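Local structure of La-related protein 7 homolog (Schizosaccharomyces pombe, 6TZN) at residues K10-R15 with I60-T65; T14-L19 with L102-I107; L19-N24 with S97-L102; K25-S30 with D87-H92. The protein binds the telomerase RNA ter1 and promotes its assembly with the catalytic subunit trt1, the present chain being its C-terminal xRRM domain. One frame throughout, in Å; residues are numbered along the deposited sequence.

Contact 1: residues K10-R15 with I60-T65; sequences KNLLTR and IIRWKT. With NO3 (nitrate ion), chain B.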
loop_
_atom_site.group_PDB
_atom_site.type_symbol
_atom_site.label_atom_id
_atom_site.label_comp_id
_atom_site.label_asym_id
_atom_site.label_seq_id
_atom_site.Cartn_x
_atom_site.Cartn_y
_atom_site.Cartn_z
ATOM N N LYS A 10 -7.575 -9.080 -12.826
ATOM C CA LYS A 10 -7.140 -7.707 -13.032
ATOM C C LYS A 10 -7.463 -6.837 -11.823
ATOM O O LYS A 10 -8.372 -7.128 -11.038
ATOM C CB LYS A 10 -7.798 -7.119 -14.280
ATOM C CG LYS A 10 -7.486 -7.892 -15.540
ATOM N N ASN A 11 -6.678 -5.769 -11.669
ATOM C CA ASN A 11 -6.975 -4.685 -10.736
ATOM C C ASN A 11 -6.793 -5.084 -9.272
ATOM O O ASN A 11 -7.450 -4.538 -8.385
ATOM C CB ASN A 11 -8.341 -4.054 -11.012
ATOM C CG ASN A 11 -8.451 -3.565 -12.435
ATOM O OD1 ASN A 11 -7.525 -2.939 -12.957
ATOM N ND2 ASN A 11 -9.568 -3.864 -13.085
ATOM N N LEU A 12 -5.848 -5.987 -8.995
ATOM C CA LEU A 12 -5.548 -6.409 -7.634
ATOM C C LEU A 12 -4.375 -5.667 -7.013
ATOM O O LEU A 12 -4.196 -5.751 -5.794
ATOM C CB LEU A 12 -5.208 -7.906 -7.601
ATOM C CG LEU A 12 -6.301 -8.931 -7.927
ATOM C CD1 LEU A 12 -5.717 -10.344 -7.856
ATOM C CD2 LEU A 12 -7.464 -8.791 -6.968
ATOM N N LEU A 13 -3.572 -4.958 -7.804
ATOM C CA LEU A 13 -2.242 -4.525 -7.379
ATOM C C LEU A 13 -2.213 -3.024 -7.137
ATOM O O LEU A 13 -2.615 -2.244 -8.007
ATOM C CB LEU A 13 -1.205 -4.857 -8.453
ATOM C CG LEU A 13 -1.164 -6.283 -8.990
ATOM C CD1 LEU A 13 -0.140 -6.368 -10.115
ATOM C CD2 LEU A 13 -0.832 -7.271 -7.872
ATOM N N THR A 14 -1.708 -2.614 -5.974
ATOM C CA THR A 14 -1.476 -1.203 -5.688
ATOM C C THR A 14 -0.018 -0.990 -5.312
ATOM O O THR A 14 0.525 -1.709 -4.469
ATOM C CB THR A 14 -2.365 -0.665 -4.555
ATOM O OG1 THR A 14 -2.033 -1.308 -3.316
ATOM C CG2 THR A 14 -3.841 -0.865 -4.883
ATOM N N ARG A 15 0.607 0.003 -5.923
ATOM C CA ARG A 15 1.923 0.438 -5.494
ATOM C C ARG A 15 1.743 1.461 -4.384
ATOM O O ARG A 15 0.946 2.394 -4.520
ATOM C CB ARG A 15 2.676 1.076 -6.656
ATOM C CG ARG A 15 3.980 1.733 -6.231
ATOM C CD ARG A 15 4.753 2.246 -7.423
ATOM N NE ARG A 15 5.495 1.167 -8.060
ATOM C CZ ARG A 15 5.163 0.616 -9.219
ATOM N NH1 ARG A 15 4.096 1.045 -9.882
ATOM N NH2 ARG A 15 5.903 -0.364 -9.718
ATOM N N ILE A 60 4.647 -3.199 -3.440
ATOM C CA ILE A 60 3.505 -3.591 -4.265
ATOM C C ILE A 60 2.622 -4.506 -3.432
ATOM O O ILE A 60 3.092 -5.519 -2.905
ATOM C CB ILE A 60 3.931 -4.277 -5.572
ATOM C CG1 ILE A 60 4.731 -3.305 -6.445
ATOM C CG2 ILE A 60 2.703 -4.808 -6.306
ATOM C CD1 ILE A 60 5.195 -3.894 -7.760
ATOM N N ILE A 61 1.348 -4.140 -3.300
ATOM C CA ILE A 61 0.382 -4.910 -2.529
ATOM C C ILE A 61 -0.504 -5.692 -3.490
ATOM O O ILE A 61 -1.099 -5.112 -4.410
ATOM C CB ILE A 61 -0.482 -3.994 -1.640
ATOM C CG1 ILE A 61 0.363 -2.914 -0.945
ATOM C CG2 ILE A 61 -1.274 -4.837 -0.639
ATOM C CD1 ILE A 61 1.484 -3.459 -0.069
ATOM N N ARG A 62 -0.599 -7.005 -3.281
ATOM C CA ARG A 62 -1.564 -7.849 -3.980
ATOM C C ARG A 62 -2.753 -8.022 -3.043
ATOM O O ARG A 62 -2.671 -8.748 -2.044
ATOM C CB ARG A 62 -0.940 -9.197 -4.354
ATOM C CG ARG A 62 -1.774 -10.073 -5.306
ATOM C CD ARG A 62 -2.893 -10.821 -4.585
ATOM N NE ARG A 62 -3.207 -12.088 -5.231
ATOM C CZ ARG A 62 -4.411 -12.649 -5.290
ATOM N NH1 ARG A 62 -5.478 -12.038 -4.782
ATOM N NH2 ARG A 62 -4.546 -13.831 -5.877
ATOM N N TRP A 63 -3.860 -7.358 -3.368
ATOM C CA TRP A 63 -5.054 -7.410 -2.542
ATOM C C TRP A 63 -5.862 -8.657 -2.866
ATOM O O TRP A 63 -5.722 -9.260 -3.934
ATOM C CB TRP A 63 -5.895 -6.155 -2.769
ATOM C CG TRP A 63 -5.209 -4.944 -2.232
ATOM C CD1 TRP A 63 -4.397 -4.077 -2.919
ATOM C CD2 TRP A 63 -5.245 -4.476 -0.881
ATOM N NE1 TRP A 63 -3.943 -3.088 -2.076
ATOM C CE2 TRP A 63 -4.438 -3.317 -0.815
ATOM C CE3 TRP A 63 -5.878 -4.926 0.283
ATOM C CZ2 TRP A 63 -4.258 -2.599 0.366
ATOM C CZ3 TRP A 63 -5.700 -4.215 1.456
ATOM C CH2 TRP A 63 -4.893 -3.063 1.490
ATOM N N LYS A 64 -6.724 -9.048 -1.924
ATOM C CA LYS A 64 -7.539 -10.238 -2.144
ATOM C C LYS A 64 -8.479 -10.059 -3.332
ATOM O O LYS A 64 -8.659 -10.989 -4.129
ATOM C CB LYS A 64 -8.312 -10.614 -0.879
ATOM C CG LYS A 64 -8.980 -11.980 -0.959
ATOM C CD LYS A 64 -9.738 -12.309 0.315
ATOM C CE LYS A 64 -10.345 -13.700 0.242
ATOM N NZ LYS A 64 -11.075 -14.054 1.489
ATOM N N THR A 65 -9.097 -8.887 -3.459
ATOM C CA THR A 65 -10.087 -8.615 -4.496
ATOM C C THR A 65 -9.892 -7.207 -5.032
ATOM O O THR A 65 -9.310 -6.353 -4.356
ATOM C CB THR A 65 -11.531 -8.731 -3.975
ATOM O OG1 THR A 65 -11.826 -7.610 -3.128
ATOM C CG2 THR A 65 -11.759 -10.045 -3.226
HETATM N N NO3 B . -0.852 -14.676 -5.945
HETATM O O1 NO3 B . -0.703 -13.442 -5.772
HETATM O O2 NO3 B . 0.090 -15.461 -5.676
HETATM O O3 NO3 B . -1.931 -15.146 -6.400
#

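Contact 2: residues T14-L19 with L102-I107; sequences TRIKNL and LIAELI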
loop_
_atom_site.group_PDB
_atom_site.type_symbol
_atom_site.label_atom_id
_atom_site.label_comp_id
_atom_site.label_asym_id
_atom_site.label_seq_id
_atom_site.Cartn_x
_atom_site.Cartn_y
_atom_site.Cartn_z
ATOM N N THR A 14 -1.708 -2.614 -5.974
ATOM C CA THR A 14 -1.476 -1.203 -5.688
ATOM C C THR A 14 -0.018 -0.990 -5.312
ATOM O O THR A 14 0.525 -1.709 -4.469
ATOM C CB THR A 14 -2.365 -0.665 -4.555
ATOM O OG1 THR A 14 -2.033 -1.308 -3.316
ATOM C CG2 THR A 14 -3.841 -0.865 -4.883
ATOM N N ARG A 15 0.607 0.003 -5.923
ATOM C CA ARG A 15 1.923 0.438 -5.494
ATOM C C ARG A 15 1.743 1.461 -4.384
ATOM O O ARG A 15 0.946 2.394 -4.520
ATOM C CB ARG A 15 2.676 1.076 -6.656
ATOM C CG ARG A 15 3.980 1.733 -6.231
ATOM C CD ARG A 15 4.753 2.246 -7.423
ATOM N NE ARG A 15 5.495 1.167 -8.060
ATOM C CZ ARG A 15 5.163 0.616 -9.219
ATOM N NH1 ARG A 15 4.096 1.045 -9.882
ATOM N NH2 ARG A 15 5.903 -0.364 -9.718
ATOM N N ILE A 16 2.450 1.266 -3.277
ATOM C CA ILE A 16 2.502 2.236 -2.191
ATOM C C ILE A 16 3.843 2.941 -2.276
ATOM O O ILE A 16 4.887 2.281 -2.330
ATOM C CB ILE A 16 2.345 1.555 -0.819
ATOM C CG1 ILE A 16 1.154 0.591 -0.807
ATOM C CG2 ILE A 16 2.251 2.608 0.283
ATOM C CD1 ILE A 16 -0.173 1.261 -1.039
ATOM N N LYS A 17 3.825 4.269 -2.315
ATOM C CA LYS A 17 5.041 5.062 -2.410
ATOM C C LYS A 17 5.223 5.927 -1.171
ATOM O O LYS A 17 4.253 6.310 -0.506
ATOM C CB LYS A 17 5.020 5.973 -3.643
ATOM C CG LYS A 17 4.977 5.206 -4.950
ATOM C CD LYS A 17 5.240 6.107 -6.138
ATOM C CE LYS A 17 4.121 7.105 -6.342
ATOM N NZ LYS A 17 4.425 8.003 -7.490
ATOM N N ASN A 18 6.492 6.246 -0.890
ATOM C CA ASN A 18 6.904 7.119 0.210
ATOM C C ASN A 18 6.792 6.453 1.578
ATOM O O ASN A 18 6.613 7.127 2.595
ATOM C CB ASN A 18 6.229 8.490 0.156
ATOM C CG ASN A 18 6.461 9.171 -1.167
ATOM O OD1 ASN A 18 7.593 9.216 -1.658
ATOM N ND2 ASN A 18 5.396 9.693 -1.763
ATOM N N LEU A 19 6.934 5.131 1.613
ATOM C CA LEU A 19 7.128 4.440 2.877
ATOM C C LEU A 19 8.468 4.840 3.488
ATOM O O LEU A 19 9.416 5.200 2.780
ATOM C CB LEU A 19 7.140 2.930 2.646
ATOM C CG LEU A 19 5.801 2.327 2.223
ATOM C CD1 LEU A 19 6.006 0.954 1.610
ATOM C CD2 LEU A 19 4.860 2.261 3.420
ATOM N N LEU A 102 2.300 9.518 1.931
ATOM C CA LEU A 102 2.053 8.206 1.352
ATOM C C LEU A 102 1.073 8.307 0.181
ATOM O O LEU A 102 0.052 9.003 0.253
ATOM C CB LEU A 102 1.490 7.274 2.425
ATOM C CG LEU A 102 2.525 6.856 3.477
ATOM C CD1 LEU A 102 1.852 6.409 4.755
ATOM C CD2 LEU A 102 3.405 5.743 2.921
ATOM N N ILE A 103 1.384 7.585 -0.896
ATOM C CA ILE A 103 0.606 7.567 -2.128
ATOM C C ILE A 103 0.335 6.114 -2.491
ATOM O O ILE A 103 1.209 5.257 -2.332
ATOM C CB ILE A 103 1.395 8.244 -3.269
ATOM C CG1 ILE A 103 1.533 9.744 -3.012
ATOM C CG2 ILE A 103 0.752 7.962 -4.639
ATOM C CD1 ILE A 103 2.426 10.436 -4.005
ATOM N N ALA A 104 -0.871 5.831 -2.978
ATOM C CA ALA A 104 -1.205 4.514 -3.506
ATOM C C ALA A 104 -1.721 4.662 -4.930
ATOM O O ALA A 104 -2.578 5.511 -5.196
ATOM C CB ALA A 104 -2.237 3.792 -2.631
ATOM N N GLU A 105 -1.207 3.836 -5.834
ATOM C CA GLU A 105 -1.579 3.867 -7.244
ATOM C C GLU A 105 -1.904 2.459 -7.718
ATOM O O GLU A 105 -1.186 1.507 -7.397
ATOM C CB GLU A 105 -0.430 4.402 -8.114
ATOM C CG GLU A 105 0.217 5.685 -7.627
ATOM C CD GLU A 105 1.439 6.067 -8.443
ATOM O OE1 GLU A 105 1.743 7.277 -8.522
ATOM O OE2 GLU A 105 2.098 5.161 -9.004
ATOM N N LEU A 106 -2.971 2.334 -8.502
ATOM C CA LEU A 106 -3.316 1.052 -9.095
ATOM C C LEU A 106 -2.339 0.741 -10.219
ATOM O O LEU A 106 -2.053 1.599 -11.061
ATOM C CB LEU A 106 -4.741 1.112 -9.642
ATOM C CG LEU A 106 -5.365 -0.221 -10.058
ATOM C CD1 LEU A 106 -5.673 -1.083 -8.843
ATOM C CD2 LEU A 106 -6.629 0.038 -10.882
ATOM N N ILE A 107 -1.813 -0.479 -10.227
ATOM C CA ILE A 107 -0.902 -0.924 -11.274
ATOM C C ILE A 107 -1.731 -1.548 -12.389
ATOM O O ILE A 107 -2.560 -2.430 -12.137
ATOM C CB ILE A 107 0.126 -1.922 -10.715
ATOM C CG1 ILE A 107 0.962 -1.266 -9.609
ATOM C CG2 ILE A 107 1.033 -2.437 -11.826
ATOM C CD1 ILE A 107 1.955 -2.204 -8.941
#

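Contact 3: residues L19-N24 with S97-L102; sequences LHPLTN and SSRPFL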
loop_
_atom_site.group_PDB
_atom_site.type_symbol
_atom_site.label_atom_id
_atom_site.label_comp_id
_atom_site.label_asym_id
_atom_site.label_seq_id
_atom_site.Cartn_x
_atom_site.Cartn_y
_atom_site.Cartn_z
ATOM N N LEU A 19 6.934 5.131 1.613
ATOM C CA LEU A 19 7.128 4.440 2.877
ATOM C C LEU A 19 8.468 4.840 3.488
ATOM O O LEU A 19 9.416 5.200 2.780
ATOM C CB LEU A 19 7.140 2.930 2.646
ATOM C CG LEU A 19 5.801 2.327 2.223
ATOM C CD1 LEU A 19 6.006 0.954 1.610
ATOM C CD2 LEU A 19 4.860 2.261 3.420
ATOM N N HIS A 20 8.539 4.784 4.808
ATOM C CA HIS A 20 9.822 4.971 5.469
ATOM C C HIS A 20 10.802 3.898 4.996
ATOM O O HIS A 20 10.449 2.710 4.968
ATOM C CB HIS A 20 9.662 4.909 6.980
ATOM C CG HIS A 20 10.881 5.351 7.721
ATOM N ND1 HIS A 20 12.019 4.574 7.821
ATOM C CD2 HIS A 20 11.153 6.507 8.370
ATOM C CE1 HIS A 20 12.935 5.233 8.506
ATOM N NE2 HIS A 20 12.437 6.409 8.848
ATOM N N PRO A 21 12.028 4.270 4.608
ATOM C CA PRO A 21 12.917 3.292 3.956
ATOM C C PRO A 21 13.338 2.144 4.857
ATOM O O PRO A 21 13.772 1.106 4.346
ATOM C CB PRO A 21 14.125 4.139 3.523
ATOM C CG PRO A 21 14.097 5.324 4.443
ATOM C CD PRO A 21 12.625 5.615 4.649
ATOM N N LEU A 22 13.235 2.289 6.174
ATOM C CA LEU A 22 13.692 1.244 7.077
ATOM C C LEU A 22 12.538 0.471 7.710
ATOM O O LEU A 22 12.730 -0.221 8.713
ATOM C CB LEU A 22 14.695 1.798 8.088
ATOM C CG LEU A 22 16.003 2.256 7.408
ATOM C CD1 LEU A 22 16.805 3.180 8.301
ATOM C CD2 LEU A 22 16.857 1.069 6.953
ATOM N N THR A 23 11.345 0.549 7.114
ATOM C CA THR A 23 10.184 -0.180 7.599
ATOM C C THR A 23 10.281 -1.658 7.206
ATOM O O THR A 23 11.302 -2.123 6.683
ATOM C CB THR A 23 8.900 0.506 7.129
ATOM O OG1 THR A 23 7.807 0.077 7.949
ATOM C CG2 THR A 23 8.588 0.195 5.657
ATOM N N ASN A 24 9.225 -2.417 7.501
ATOM C CA ASN A 24 9.185 -3.841 7.193
ATOM C C ASN A 24 7.762 -4.252 6.828
ATOM O O ASN A 24 6.816 -3.471 6.951
ATOM C CB ASN A 24 9.792 -4.699 8.317
ATOM C CG ASN A 24 9.028 -4.608 9.629
ATOM O OD1 ASN A 24 7.923 -4.073 9.693
ATOM N ND2 ASN A 24 9.612 -5.163 10.685
ATOM N N SER A 97 7.330 18.484 8.902
ATOM C CA SER A 97 8.019 17.239 8.588
ATOM C C SER A 97 8.480 17.234 7.135
ATOM O O SER A 97 7.734 17.620 6.232
ATOM C CB SER A 97 7.085 16.053 8.832
ATOM O OG SER A 97 7.689 14.832 8.444
ATOM N N SER A 98 9.721 16.794 6.913
ATOM C CA SER A 98 10.262 16.680 5.562
ATOM C C SER A 98 9.862 15.383 4.870
ATOM O O SER A 98 10.283 15.144 3.733
ATOM C CB SER A 98 11.789 16.811 5.578
ATOM O OG SER A 98 12.380 15.818 6.397
ATOM N N ARG A 99 9.077 14.553 5.518
ATOM C CA ARG A 99 8.629 13.308 4.917
ATOM C C ARG A 99 7.518 13.589 3.905
ATOM O O ARG A 99 6.681 14.468 4.130
ATOM C CB ARG A 99 8.105 12.377 6.008
ATOM C CG ARG A 99 9.097 12.147 7.149
ATOM C CD ARG A 99 9.938 10.917 6.875
ATOM N NE ARG A 99 9.086 9.858 6.353
ATOM C CZ ARG A 99 9.418 9.030 5.369
ATOM N NH1 ARG A 99 10.613 9.113 4.801
ATOM N NH2 ARG A 99 8.553 8.111 4.965
ATOM N N PRO A 100 7.488 12.872 2.784
ATOM C CA PRO A 100 6.399 13.052 1.817
ATOM C C PRO A 100 5.167 12.251 2.213
ATOM O O PRO A 100 5.217 11.360 3.064
ATOM C CB PRO A 100 6.995 12.521 0.509
ATOM C CG PRO A 100 8.118 11.597 0.925
ATOM C CD PRO A 100 8.404 11.789 2.392
ATOM N N PHE A 101 4.038 12.603 1.592
ATOM C CA PHE A 101 2.795 11.886 1.856
ATOM C C PHE A 101 2.800 10.508 1.200
ATOM O O PHE A 101 3.237 10.342 0.059
ATOM C CB PHE A 101 1.592 12.678 1.338
ATOM C CG PHE A 101 1.286 13.916 2.129
ATOM C CD1 PHE A 101 0.768 13.828 3.410
ATOM C CD2 PHE A 101 1.503 15.169 1.584
ATOM C CE1 PHE A 101 0.479 14.971 4.135
ATOM C CE2 PHE A 101 1.218 16.316 2.305
ATOM C CZ PHE A 101 0.704 16.216 3.578
ATOM N N LEU A 102 2.300 9.518 1.931
ATOM C CA LEU A 102 2.053 8.206 1.352
ATOM C C LEU A 102 1.073 8.307 0.181
ATOM O O LEU A 102 0.052 9.003 0.253
ATOM C CB LEU A 102 1.490 7.274 2.425
ATOM C CG LEU A 102 2.525 6.856 3.477
ATOM C CD1 LEU A 102 1.852 6.409 4.755
ATOM C CD2 LEU A 102 3.405 5.743 2.921
HETATM O O HOH W 1 10.101 7.787 2.099
#

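Contact 4: residues K25-S30 with D87-H92; sequences KSTIHS and DDIRAH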
loop_
_atom_site.group_PDB
_atom_site.type_symbol
_atom_site.label_atom_id
_atom_site.label_comp_id
_atom_site.label_asym_id
_atom_site.label_seq_id
_atom_site.Cartn_x
_atom_site.Cartn_y
_atom_site.Cartn_z
ATOM N N LYS A 25 7.621 -5.497 6.368
ATOM C CA LYS A 25 6.324 -5.964 5.884
ATOM C C LYS A 25 5.271 -5.953 6.986
ATOM O O LYS A 25 4.104 -5.640 6.728
ATOM C CB LYS A 25 6.451 -7.362 5.281
ATOM C CG LYS A 25 7.053 -7.386 3.890
ATOM C CD LYS A 25 7.102 -8.799 3.325
ATOM C CE LYS A 25 7.973 -8.849 2.085
ATOM N NZ LYS A 25 7.603 -9.962 1.177
ATOM N N SER A 26 5.652 -6.307 8.214
ATOM C CA SER A 26 4.688 -6.312 9.309
ATOM C C SER A 26 4.127 -4.916 9.557
ATOM O O SER A 26 2.909 -4.743 9.728
ATOM C CB SER A 26 5.342 -6.848 10.580
ATOM O OG SER A 26 4.448 -6.763 11.672
ATOM N N THR A 27 4.998 -3.905 9.570
ATOM C CA THR A 27 4.532 -2.537 9.765
ATOM C C THR A 27 3.670 -2.087 8.598
ATOM O O THR A 27 2.633 -1.450 8.804
ATOM C CB THR A 27 5.714 -1.585 9.964
ATOM O OG1 THR A 27 6.509 -2.041 11.062
ATOM C CG2 THR A 27 5.229 -0.163 10.254
ATOM N N ILE A 28 4.074 -2.412 7.366
ATOM C CA ILE A 28 3.257 -2.050 6.209
ATOM C C ILE A 28 1.873 -2.673 6.321
ATOM O O ILE A 28 0.856 -2.011 6.086
ATOM C CB ILE A 28 3.955 -2.435 4.890
ATOM C CG1 ILE A 28 5.276 -1.679 4.729
ATOM C CG2 ILE A 28 3.022 -2.198 3.706
ATOM C CD1 ILE A 28 6.191 -2.302 3.674
ATOM N N HIS A 29 1.808 -3.946 6.705
ATOM C CA HIS A 29 0.515 -4.607 6.865
ATOM C C HIS A 29 -0.347 -3.879 7.892
ATOM O O HIS A 29 -1.527 -3.597 7.647
ATOM C CB HIS A 29 0.724 -6.068 7.271
ATOM C CG HIS A 29 -0.541 -6.865 7.318
ATOM N ND1 HIS A 29 -0.832 -7.847 6.397
ATOM C CD2 HIS A 29 -1.589 -6.829 8.174
ATOM C CE1 HIS A 29 -2.003 -8.385 6.685
ATOM N NE2 HIS A 29 -2.486 -7.780 7.755
ATOM N N SER A 30 0.233 -3.553 9.049
ATOM C CA SER A 30 -0.520 -2.859 10.088
ATOM C C SER A 30 -0.952 -1.475 9.628
ATOM O O SER A 30 -2.082 -1.045 9.907
ATOM C CB SER A 30 0.323 -2.749 11.357
ATOM O OG SER A 30 0.565 -4.034 11.892
ATOM N N ASP A 87 8.571 2.152 12.366
ATOM C CA ASP A 87 7.531 1.323 12.970
ATOM C C ASP A 87 6.230 2.085 13.185
ATOM O O ASP A 87 5.373 1.644 13.959
ATOM C CB ASP A 87 8.004 0.635 14.255
ATOM C CG ASP A 87 8.558 1.600 15.286
ATOM O OD1 ASP A 87 8.360 2.822 15.158
ATOM O OD2 ASP A 87 9.215 1.128 16.246
ATOM N N ASP A 88 6.068 3.215 12.506
ATOM C CA ASP A 88 4.867 4.034 12.641
ATOM C C ASP A 88 3.721 3.413 11.847
ATOM O O ASP A 88 3.827 3.246 10.628
ATOM C CB ASP A 88 5.195 5.430 12.114
ATOM C CG ASP A 88 4.071 6.425 12.296
ATOM O OD1 ASP A 88 3.089 6.137 13.010
ATOM O OD2 ASP A 88 4.203 7.514 11.705
ATOM N N ILE A 89 2.635 3.081 12.541
ATOM C CA ILE A 89 1.445 2.483 11.938
ATOM C C ILE A 89 0.384 3.529 11.591
ATOM O O ILE A 89 -0.263 3.440 10.546
ATOM C CB ILE A 89 0.867 1.408 12.885
ATOM C CG1 ILE A 89 1.845 0.239 13.040
ATOM C CG2 ILE A 89 -0.514 0.949 12.403
ATOM C CD1 ILE A 89 1.466 -0.676 14.183
ATOM N N ARG A 90 0.151 4.511 12.463
ATOM C CA ARG A 90 -0.949 5.432 12.211
ATOM C C ARG A 90 -0.554 6.576 11.287
ATOM O O ARG A 90 -1.423 7.143 10.615
ATOM C CB ARG A 90 -1.591 5.901 13.514
ATOM C CG ARG A 90 -0.820 6.894 14.312
ATOM C CD ARG A 90 -1.429 7.022 15.724
ATOM N NE ARG A 90 -0.758 6.130 16.666
ATOM C CZ ARG A 90 -0.978 6.097 17.978
ATOM N NH1 ARG A 90 -1.892 6.892 18.529
ATOM N NH2 ARG A 90 -0.281 5.263 18.744
ATOM N N ALA A 91 0.736 6.899 11.205
ATOM C CA ALA A 91 1.266 7.739 10.134
ATOM C C ALA A 91 0.584 9.112 10.060
ATOM O O ALA A 91 0.205 9.587 8.990
ATOM C CB ALA A 91 1.224 7.000 8.790
ATOM N N HIS A 92 0.469 9.778 11.202
ATOM C CA HIS A 92 -0.069 11.134 11.188
ATOM C C HIS A 92 0.964 12.099 10.626
ATOM O O HIS A 92 2.132 12.084 11.028
ATOM C CB HIS A 92 -0.454 11.573 12.598
ATOM C CG HIS A 92 -1.635 10.846 13.148
ATOM N ND1 HIS A 92 -2.045 10.980 14.455
ATOM C CD2 HIS A 92 -2.479 9.958 12.574
ATOM C CE1 HIS A 92 -3.107 10.217 14.660
ATOM N NE2 HIS A 92 -3.389 9.586 13.533
#

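Contact 1: residues K10-R15 with I60-T65
The indole of Trp63 meets Thr14 at its edge and Ile61 over one face, with CG2 toward the rim. NE1 donates to Thr14 OG1 at 2.9 Å with the acceptor 5° out of the ring plane, and Leu12 O comes to the same edge, 3.3 Å from CD1. Thr14 reaches this bond because OG1 sits between the backbone N and the carbonyl carbon (chi1 65°). The second flat group, the guanidinium of Arg62, has Leu12 CD1 over one face, 3.5 Å from NH1. Its edge takes a nitrate, probably from the crystallisation liquor: NE and NH2 donate to different nitrate oxygens, while within the protein NH1 bonds to Trp63 O. In the crystal all three nitrogens are engaged, which holds its rotation there. Between these two groups, on opposite faces of the sheet, the backbones pair through Trp63 N to Leu12 O (2.9 Å), Thr14 N to Ile61 O and Ile61 N to Thr14 O. Leu13, Arg15, Ile60 and Arg62 share the face met by helix 109-119; Thr14, on the other, touches Ile73 of helix 66-78. Strands 13-15 and 60-63, antiparallel at 156°, form the central pair of an RRM sheet whose order is 2-3-1-4.

Contact 2: residues T14-L19 with L102-I107
Ile16 and Ala104 meet at the apolar centre, the isoleucine CD1 lying 3.6 Å from the alanine CB across a non-hydrogen-bonded pair. Just beyond one end of the paired strands, Leu102 CD2 packs 3.8 Å from Leu19 CD2, the two side chains crossing at about a right angle; Leu31, Leu32 and Ile73 from the two helices behind the sheet extend this core. On the other face Ile107 lays CD1 over the guanidinium of Arg15, with CG1 3.9 Å from NH1, while NH2 of that arginine is salt-bridged to Glu111. Four backbone bonds join the strands, two each at the hydrogen-bonded pairs Arg15-Glu105 and Lys17-Ile103. They include Arg15 N to Glu105 O at 2.8 Å and the longer Ile103 N to Lys17 O at 3.2 Å. At the polar edge Lys17 bends at chi3 (-67°), carrying CE past Ile103 CG2 and NZ to Glu105 OE1, a 3.0 Å salt bridge that arrives from above the carboxylate plane, 51° out of it. Asn18 lies alongside Ile103, its ND2 bonded to Phe101 O. Strands 14-17 and 103-106, antiparallel at 158°, are the first and fourth strands of the four-stranded RRM sheet, with 103-106 outermost.

Contact 3: residues L19-N24 with S97-L102
Packing against the Arg99 guanidinium comes first: His20 CD2 lies over the centre of one face, 4.3 Å above the plane, and Pro100 CD over the opposite face. Bends at chi2 (-92°) and chi3 (-42°) turn the arginine chain back so that the group enters between these residues. Further contacts come from Pro21, whose CD stands 4.0 Å from Arg99 NH1, and from the backbone of His20. His20 N and Arg99 NH2, 3.3 Å apart, are both donors and merely adjoin; the histidine N is bonded instead to Gln83 OE1. Both segments are irregular: 19-24 links the first strand of the RRM fold to its first helix, and 97-102 leads into the fourth strand, so the contact joins two loops at one end of the sheet.

Polar bridging is by a water that donates to Leu19 O at 2.8 Å and accepts from Arg99 NH1 at 3.1 Å, while Arg99 NE donates to Gln83 O. A type I turn spans His20 to Thr23, and Leu22 N donates to His20 ND1 at 3.1 Å, restraining the ring. Ser97 OG accepts from Arg99 N, an ST turn that runs into the arginine.

Contact 4: residues K25-S30 with D87-H92
The first turns of helix 25-39 approach an irregular loop, their closest alpha carbons being Thr27 to Asp87 at 5.8 Å and Ser30 to Ile89 at 6.0 Å. Residues 27 and 30 are three apart in the helix, so both direct their CB atoms toward the loop. Thr27 touches with its methyl: CG2 lies 3.7 Å from Asp88 O and 3.8 Å from Asp87 C, resting on the peptide backbone. Its other branch, OG1, is placed beside the backbone N (chi1 -56°) and bonds to Asn24 OD1, the asparagine at the N-cap of this helix.

This helix is the first of the RRM fold, and the loop belongs to the long connection between helix 66-78 and strand 103-106. Ile89 spans Ser30 with both branches. CD1 is 3.7 Å from Ser30 CB, and CG2 is 3.6 Å from Ser30 O; farther along the helix, Tyr34 also touches the isoleucine. Ser30 OG makes a weak bond back to Ser26 O.

Asp88 organises the loop locally: OD1 accepts from Ala91 N at 3.1 Å in an Asx motif, the donor standing 48° out of the carboxylate plane, while OD2 accepts from Asn84 N. The carbonyl of Asp88 that meets the threonine methyl also takes a hydrogen bond from Gln83 NE2.

In the fold
From the N terminus, residues 10-15 enter the first strand and pair with 60-65 in contact 1, closing a loop that holds helix 25-39 and strand 47-51. The same strand continues into contact 2, which brings back 102-107 from near the end of the chain, so strand 13-17 lies between 58-63 and 103-106. Contact 3 falls within the span of contact 2 and shares Leu19 and Leu102 with it; contact 4 falls within both. Contacts 3 and 4 each cross contact 1 along the sequence. Packing of Leu19 on Ile28 and of Leu102 on Ala91 joins the end of the sheet to helix 25-39 and the long loop before strand 103-106.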